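Amphiphysin (PDB 1URU) probably binds curved membranes through its coiled-coil, dimeric BAR domain, acting as a sensor of membrane curvature in endocytosis. Local coordinates at residues Phe109-Lys112 with Leu113-Val117; Arg180-Glu183 with Ile184-Glu188; Asp234-Ala237 with Thr238-Gln241. One frame throughout, in Å; residues are numbered along the deposited sequence.

Contact 1: residues Phe109-Lys112 with Leu113-Val117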
loop_
_atom_site.group_PDB
_atom_site.type_symbol
_atom_site.label_atom_id
_atom_site.label_comp_id
_atom_site.label_asym_id
_atom_site.label_seq_id
_atom_site.Cartn_x
_atom_site.Cartn_y
_atom_site.Cartn_z
ATOM N N PHE A 109 -9.558 -8.786 -2.991
ATOM C CA PHE A 109 -8.320 -8.374 -3.640
ATOM C C PHE A 109 -7.132 -9.077 -3.000
ATOM O O PHE A 109 -6.420 -9.800 -3.671
ATOM C CB PHE A 109 -8.186 -6.842 -3.582
ATOM C CG PHE A 109 -6.987 -6.287 -4.321
ATOM C CD1 PHE A 109 -6.750 -6.608 -5.652
ATOM C CD2 PHE A 109 -6.095 -5.425 -3.678
ATOM C CE1 PHE A 109 -5.630 -6.086 -6.330
ATOM C CE2 PHE A 109 -4.994 -4.901 -4.336
ATOM C CZ PHE A 109 -4.752 -5.231 -5.655
ATOM N N ALA A 110 -6.959 -8.929 -1.696
ATOM C CA ALA A 110 -5.787 -9.502 -1.016
ATOM C C ALA A 110 -5.817 -11.040 -0.928
ATOM O O ALA A 110 -4.765 -11.668 -0.834
ATOM C CB ALA A 110 -5.620 -8.893 0.385
ATOM N N HIS A 111 -7.016 -11.627 -0.937
ATOM C CA HIS A 111 -7.203 -13.088 -0.918
ATOM C C HIS A 111 -6.802 -13.605 -2.289
ATOM O O HIS A 111 -5.941 -14.488 -2.414
ATOM C CB HIS A 111 -8.667 -13.455 -0.540
ATOM C CG HIS A 111 -9.081 -14.878 -0.839
ATOM N ND1 HIS A 111 -8.761 -15.951 -0.025
ATOM C CD2 HIS A 111 -9.844 -15.387 -1.839
ATOM C CE1 HIS A 111 -9.289 -17.058 -0.527
ATOM N NE2 HIS A 111 -9.947 -16.744 -1.629
ATOM N N LYS A 112 -7.408 -13.012 -3.311
ATOM C CA LYS A 112 -7.158 -13.395 -4.682
ATOM C C LYS A 112 -5.664 -13.259 -5.033
ATOM O O LYS A 112 -5.147 -14.076 -5.788
ATOM C CB LYS A 112 -8.025 -12.569 -5.627
ATOM C CG LYS A 112 -9.540 -12.800 -5.537
ATOM C CD LYS A 112 -10.232 -11.979 -6.620
ATOM C CE LYS A 112 -11.767 -12.010 -6.589
ATOM N NZ LYS A 112 -12.354 -10.630 -6.939
ATOM N N LEU A 113 -4.964 -12.266 -4.473
ATOM C CA LEU A 113 -3.543 -12.067 -4.789
ATOM C C LEU A 113 -2.701 -13.169 -4.146
ATOM O O LEU A 113 -1.908 -13.814 -4.816
ATOM C CB LEU A 113 -3.020 -10.688 -4.338
ATOM C CG LEU A 113 -3.471 -9.403 -5.028
ATOM C CD1 LEU A 113 -2.820 -8.242 -4.371
ATOM C CD2 LEU A 113 -3.147 -9.392 -6.491
ATOM N N GLY A 114 -2.877 -13.385 -2.847
ATOM C CA GLY A 114 -2.097 -14.369 -2.113
ATOM C C GLY A 114 -2.496 -15.821 -2.299
ATOM O O GLY A 114 -1.819 -16.714 -1.760
ATOM N N ASP A 115 -3.575 -16.061 -3.046
ATOM C CA ASP A 115 -4.102 -17.401 -3.248
ATOM C C ASP A 115 -4.153 -17.738 -4.733
ATOM O O ASP A 115 -3.296 -18.465 -5.224
ATOM C CB ASP A 115 -5.486 -17.544 -2.604
ATOM C CG ASP A 115 -6.090 -18.925 -2.801
ATOM O OD1 ASP A 115 -7.158 -19.209 -2.213
ATOM O OD2 ASP A 115 -5.570 -19.794 -3.517
ATOM N N GLN A 116 -5.152 -17.212 -5.444
ATOM C CA GLN A 116 -5.314 -17.491 -6.877
ATOM C C GLN A 116 -4.076 -17.097 -7.713
ATOM O O GLN A 116 -3.670 -17.856 -8.569
ATOM C CB GLN A 116 -6.578 -16.810 -7.432
ATOM C CG GLN A 116 -7.881 -17.586 -7.235
ATOM C CD GLN A 116 -8.331 -17.666 -5.765
ATOM O OE1 GLN A 116 -8.664 -16.656 -5.144
ATOM N NE2 GLN A 116 -8.325 -18.874 -5.212
ATOM N N VAL A 117 -3.463 -15.939 -7.449
ATOM C CA VAL A 117 -2.343 -15.461 -8.268
ATOM C C VAL A 117 -1.036 -16.027 -7.786
ATOM O O VAL A 117 -0.206 -16.440 -8.593
ATOM C CB VAL A 117 -2.149 -13.924 -8.255
ATOM C CG1 VAL A 117 -1.101 -13.533 -9.287
ATOM C CG2 VAL A 117 -3.426 -13.177 -8.531
#
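Leu113 lays its CD1 methyl over one face of the Phe109 ring, one turn earlier on helix 92-156 of the BAR domain's three-helix coiled coil. CD1 of Leu113 stands 4.0 Å from the centroid of that ring and 18° off its normal, a CH-pi contact displaced toward the rim. CZ of Phe109 lies 3.8 Å from CD1 of Leu113. Phe109 holds CG anti to its own N (chi1 -175°), which carries the ring forward along the helix and brings its far end near Leu113. Large apolar groups suit this side, which faces the other two helices: Phe109 stacks on Phe218, and Leu113 meets Leu211 of helix 172-239 and Ile64 of helix 35-84. Cutting Leu113 back to an alanine would probably strip the methyl cover from the Phe109 ring and open a gap toward Leu211 and Ile64.

Polar residues take the outer side. His111 and Asp115 run side by side, CB of Asp115 over one face of the imidazole and the carboxylate nearly perpendicular to it, with CE1 of His111 3.5 Å from OD1 of Asp115. The backbone pattern widens here. Leu113 N still bonds Phe109 O at 3.0 Å, but 113-117 forms a wider pi-type turn: Val117 N reaches five residues back to Lys112 O, at 3.0 Å and with a C=O...N angle of 171°.

Contact 2: residues Arg180-Glu183 with Ile184-Glu188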
loop_
_atom_site.group_PDB
_atom_site.type_symbol
_atom_site.label_atom_id
_atom_site.label_comp_id
_atom_site.label_asym_id
_atom_site.label_seq_id
_atom_site.Cartn_x
_atom_site.Cartn_y
_atom_site.Cartn_z
ATOM N N ARG A 180 25.606 -45.662 -19.973
ATOM C CA ARG A 180 24.167 -45.932 -19.945
ATOM C C ARG A 180 23.491 -44.868 -19.077
ATOM O O ARG A 180 22.486 -44.274 -19.462
ATOM C CB ARG A 180 23.879 -47.345 -19.409
ATOM C CG ARG A 180 22.369 -47.765 -19.318
ATOM C CD ARG A 180 21.864 -48.665 -20.491
ATOM N NE ARG A 180 20.434 -48.491 -20.843
ATOM C CZ ARG A 180 19.836 -49.034 -21.924
ATOM N NH1 ARG A 180 20.531 -49.788 -22.776
ATOM N NH2 ARG A 180 18.542 -48.822 -22.162
ATOM N N THR A 181 24.085 -44.607 -17.921
ATOM C CA THR A 181 23.539 -43.701 -16.913
ATOM C C THR A 181 23.548 -42.235 -17.385
ATOM O O THR A 181 22.616 -41.481 -17.113
ATOM C CB THR A 181 24.314 -43.902 -15.550
ATOM O OG1 THR A 181 23.451 -43.647 -14.441
ATOM C CG2 THR A 181 25.457 -42.907 -15.352
ATOM N N TYR A 182 24.597 -41.836 -18.096
ATOM C CA TYR A 182 24.683 -40.489 -18.660
ATOM C C TYR A 182 23.711 -40.301 -19.837
ATOM O O TYR A 182 23.045 -39.272 -19.930
ATOM C CB TYR A 182 26.108 -40.191 -19.136
ATOM C CG TYR A 182 26.159 -38.948 -19.983
ATOM C CD1 TYR A 182 25.909 -37.707 -19.423
ATOM C CD2 TYR A 182 26.398 -39.011 -21.355
ATOM C CE1 TYR A 182 25.929 -36.566 -20.193
ATOM C CE2 TYR A 182 26.417 -37.869 -22.128
ATOM C CZ TYR A 182 26.179 -36.656 -21.537
ATOM O OH TYR A 182 26.180 -35.501 -22.264
ATOM N N GLU A 183 23.678 -41.297 -20.734
ATOM C CA GLU A 183 22.820 -41.324 -21.930
ATOM C C GLU A 183 21.381 -41.013 -21.546
ATOM O O GLU A 183 20.778 -40.110 -22.103
ATOM C CB GLU A 183 22.860 -42.701 -22.645
ATOM C CG GLU A 183 23.928 -42.927 -23.728
ATOM C CD GLU A 183 23.912 -44.366 -24.296
ATOM O OE1 GLU A 183 22.953 -45.122 -23.959
ATOM O OE2 GLU A 183 24.845 -44.752 -25.074
ATOM N N ILE A 184 20.826 -41.745 -20.588
ATOM C CA ILE A 184 19.409 -41.560 -20.237
ATOM C C ILE A 184 19.163 -40.145 -19.716
ATOM O O ILE A 184 18.181 -39.521 -20.103
ATOM C CB ILE A 184 18.864 -42.654 -19.256
ATOM C CG1 ILE A 184 17.355 -42.477 -19.011
ATOM C CG2 ILE A 184 19.548 -42.593 -17.897
ATOM C CD1 ILE A 184 16.433 -42.411 -20.294
ATOM N N LEU A 185 20.065 -39.639 -18.878
ATOM C CA LEU A 185 19.931 -38.305 -18.298
ATOM C C LEU A 185 20.039 -37.207 -19.357
ATOM O O LEU A 185 19.153 -36.383 -19.466
ATOM C CB LEU A 185 21.008 -38.067 -17.237
ATOM C CG LEU A 185 20.663 -38.006 -15.749
ATOM C CD1 LEU A 185 21.635 -37.061 -15.066
ATOM C CD2 LEU A 185 19.226 -37.575 -15.469
ATOM N N ASN A 186 21.137 -37.185 -20.110
ATOM C CA ASN A 186 21.321 -36.251 -21.226
ATOM C C ASN A 186 20.138 -36.204 -22.187
ATOM O O ASN A 186 19.731 -35.119 -22.631
ATOM C CB ASN A 186 22.568 -36.616 -22.029
ATOM C CG ASN A 186 22.826 -35.644 -23.164
ATOM O OD1 ASN A 186 22.920 -34.463 -22.933
ATOM N ND2 ASN A 186 22.939 -36.147 -24.393
ATOM N N THR A 187 19.593 -37.380 -22.499
ATOM C CA THR A 187 18.471 -37.488 -23.434
ATOM C C THR A 187 17.206 -36.876 -22.838
ATOM O O THR A 187 16.466 -36.154 -23.525
ATOM C CB THR A 187 18.248 -38.964 -23.837
ATOM O OG1 THR A 187 19.187 -39.318 -24.859
ATOM C CG2 THR A 187 16.894 -39.177 -24.504
ATOM N N GLU A 188 16.978 -37.170 -21.558
ATOM C CA GLU A 188 15.835 -36.647 -20.828
ATOM C C GLU A 188 15.899 -35.124 -20.737
ATOM O O GLU A 188 14.885 -34.452 -20.863
ATOM C CB GLU A 188 15.767 -37.244 -19.427
ATOM C CG GLU A 188 15.009 -38.556 -19.357
ATOM C CD GLU A 188 15.150 -39.244 -18.006
ATOM O OE1 GLU A 188 15.392 -38.536 -16.994
ATOM O OE2 GLU A 188 15.010 -40.493 -17.951
#
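Asn186 N donates to Tyr182 O over 2.8 Å, and this helical bond runs beneath the two side chains that form the main contact of the turn. One residue on, Glu183 O receives Thr187 N at 3.0 Å and, weakly, the hydroxyl OG1 of Thr187 at 3.3 Å. Threonine can make that second bond because its OG1 sits beside its own N (chi1 -81°), on the side of the preceding turn. Ile184 N closes the first bond of the series on Arg180 O, 3.2 Å away.

Asn186 directs OD1 to helix 92-156, where it accepts a hydrogen bond from NH2 of Arg138. Two helices of the BAR domain's coiled coil, 92-156 and 172-239, meet along this line, and the salt bridge between Glu188 and Lys134 joins them again nearby.

Packing begins where CB of Asn186 lies over the face of the Tyr182 ring, toward its rim and 4.0 Å from the centroid, in a CH-pi contact. The amide extends past the ring beside the hydroxyl, with CG of Asn186 3.5 Å from OH of Tyr182, and is only 12° from parallel with the ring. Tyrosine suits this buried place because its flat ring offers a face to CB of Asn186 while its other contacts include Arg138 and Leu142 of helix 92-156. Leu185, also buried, faces the same helix and touches the side chain of Lys134; an apolar residue suits this inward-facing position. Ile184 is on the exposed side, where its branch methyl CG2 rests 3.4 Å from Thr181 O.

Contact 3: residues Asp234-Ala237 with Thr238-Gln241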
loop_
_atom_site.group_PDB
_atom_site.type_symbol
_atom_site.label_atom_id
_atom_site.label_comp_id
_atom_site.label_asym_id
_atom_site.label_seq_id
_atom_site.Cartn_x
_atom_site.Cartn_y
_atom_site.Cartn_z
ATOM N N ASP A 234 -21.606 15.376 -1.210
ATOM C CA ASP A 234 -22.220 16.506 -1.949
ATOM C C ASP A 234 -23.540 16.926 -1.320
ATOM O O ASP A 234 -23.804 18.098 -1.194
ATOM C CB ASP A 234 -22.504 16.135 -3.417
ATOM C CG ASP A 234 -21.712 16.990 -4.414
ATOM O OD1 ASP A 234 -22.121 18.161 -4.692
ATOM O OD2 ASP A 234 -20.673 16.552 -4.978
ATOM N N LYS A 235 -24.361 15.940 -0.957
ATOM C CA LYS A 235 -25.656 16.163 -0.326
ATOM C C LYS A 235 -25.495 16.779 1.037
ATOM O O LYS A 235 -26.329 17.579 1.423
ATOM C CB LYS A 235 -26.458 14.864 -0.167
ATOM C CG LYS A 235 -27.119 14.373 -1.446
ATOM C CD LYS A 235 -27.899 13.064 -1.208
ATOM C CE LYS A 235 -27.659 11.997 -2.313
ATOM N NZ LYS A 235 -27.624 10.585 -1.802
ATOM N N LEU A 236 -24.460 16.400 1.784
ATOM C CA LEU A 236 -24.199 17.071 3.059
ATOM C C LEU A 236 -23.676 18.495 2.843
ATOM O O LEU A 236 -23.974 19.395 3.608
ATOM C CB LEU A 236 -23.225 16.272 3.921
ATOM C CG LEU A 236 -22.906 16.952 5.261
ATOM C CD1 LEU A 236 -24.173 17.244 6.056
ATOM C CD2 LEU A 236 -21.947 16.124 6.081
ATOM N N ALA A 237 -22.908 18.695 1.784
ATOM C CA ALA A 237 -22.407 20.017 1.434
ATOM C C ALA A 237 -23.526 20.947 0.969
ATOM O O ALA A 237 -23.456 22.148 1.224
ATOM C CB ALA A 237 -21.324 19.926 0.367
ATOM N N THR A 238 -24.551 20.421 0.298
ATOM C CA THR A 238 -25.641 21.269 -0.181
ATOM C C THR A 238 -26.587 21.608 0.974
ATOM O O THR A 238 -26.946 22.770 1.152
ATOM C CB THR A 238 -26.404 20.641 -1.400
ATOM O OG1 THR A 238 -26.865 19.314 -1.102
ATOM C CG2 THR A 238 -25.469 20.463 -2.631
ATOM N N GLU A 239 -26.948 20.604 1.773
ATOM C CA GLU A 239 -27.886 20.785 2.886
ATOM C C GLU A 239 -27.299 21.740 3.925
ATOM O O GLU A 239 -27.873 22.787 4.211
ATOM C CB GLU A 239 -28.276 19.428 3.522
ATOM C CG GLU A 239 -28.831 19.493 4.955
ATOM C CD GLU A 239 -28.865 18.126 5.636
ATOM O OE1 GLU A 239 -29.396 17.175 5.008
ATOM O OE2 GLU A 239 -28.358 17.992 6.790
ATOM N N SER A 240 -26.139 21.394 4.466
ATOM C CA SER A 240 -25.505 22.214 5.496
ATOM C C SER A 240 -25.127 23.627 5.035
ATOM O O SER A 240 -24.764 24.453 5.876
ATOM C CB SER A 240 -24.259 21.523 6.060
ATOM O OG SER A 240 -23.086 22.003 5.426
ATOM N N GLN A 241 -25.198 23.919 3.734
ATOM C CA GLN A 241 -24.802 25.244 3.229
ATOM C C GLN A 241 -25.942 26.271 3.097
ATOM O O GLN A 241 -25.710 27.468 3.306
ATOM C CB GLN A 241 -24.046 25.126 1.893
ATOM C CG GLN A 241 -22.517 25.363 1.983
ATOM C CD GLN A 241 -21.816 24.526 3.065
ATOM O OE1 GLN A 241 -21.466 23.351 2.839
ATOM N NE2 GLN A 241 -21.588 25.140 4.233
#
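The C-terminal end of helix 172-239, where this long BAR-domain helix meets the second subunit, is held by helical backbone bonds, to which two hydroxyls add bonds of their own by folding back on the preceding turn. Thr238 and Lys235 make the clearest such pair. OG1 of Thr238 donates to Lys235 O at 3.1 Å, and the same oxygen takes Glu239 N, also at 3.1 Å. Both donors lie above the carbonyl plane and come from one face of it, so two bonds grip a single acceptor. Thr238 can do this because its chi1 of 54° tucks OG1 between its own N and carbonyl carbon, turned back toward the residues before it. The approach of OG1 is strongly bent, with a C=O...O angle of 103°, whereas Thr238 N makes an ordinary helical bond to Asp234 O at 2.9 Å.

Ser240 repeats the theme more faintly. Its N donates to Leu236 O at 3.1 Å, and its OG makes a weak bond to that oxygen at 3.3 Å. A small hydroxyl residue fits, since it can reach back to the carbonyl of Leu236, one turn earlier, while CB of Ser240 lies 4.3 Å from CD1 of Leu236. Gln241 N makes a weak bond to Thr238 O.

Leu236 is the buried residue of the group, and its branched apolar end suits a position enclosed by its own chain and the second subunit. On its own chain it packs against Tyr85, Trp89 and Ser90, in the connection between helices 35-84 and 92-156. Across the dimer interface, Leu236 and Ala237 rest on Val205 of the second subunit, while Ser240 and Gln241 meet Ile201 and Leu202 of that subunit, all three on its own helix 172-239.

From the N terminus, the chain first runs along helix 35-84, which holds none of the three contacts but packs against contact 1 in the first half of helix 92-156. Beyond the segment that follows helix 92-156, the chain enters helix 172-239, which carries contact 2 near its start and contact 3 at its end. Each contact lies within one continuous piece of chain, so none closes a loop; they follow in series and neither nest nor cross. Contacts 2 and 3 lie on opposite sides of the chain's centre, their own centres 79 Å apart. Contact 1 joins all three helices, contact 2 faces helix 92-156, and contact 3 meets the partner subunit and the connection between helices 35-84 and 92-156.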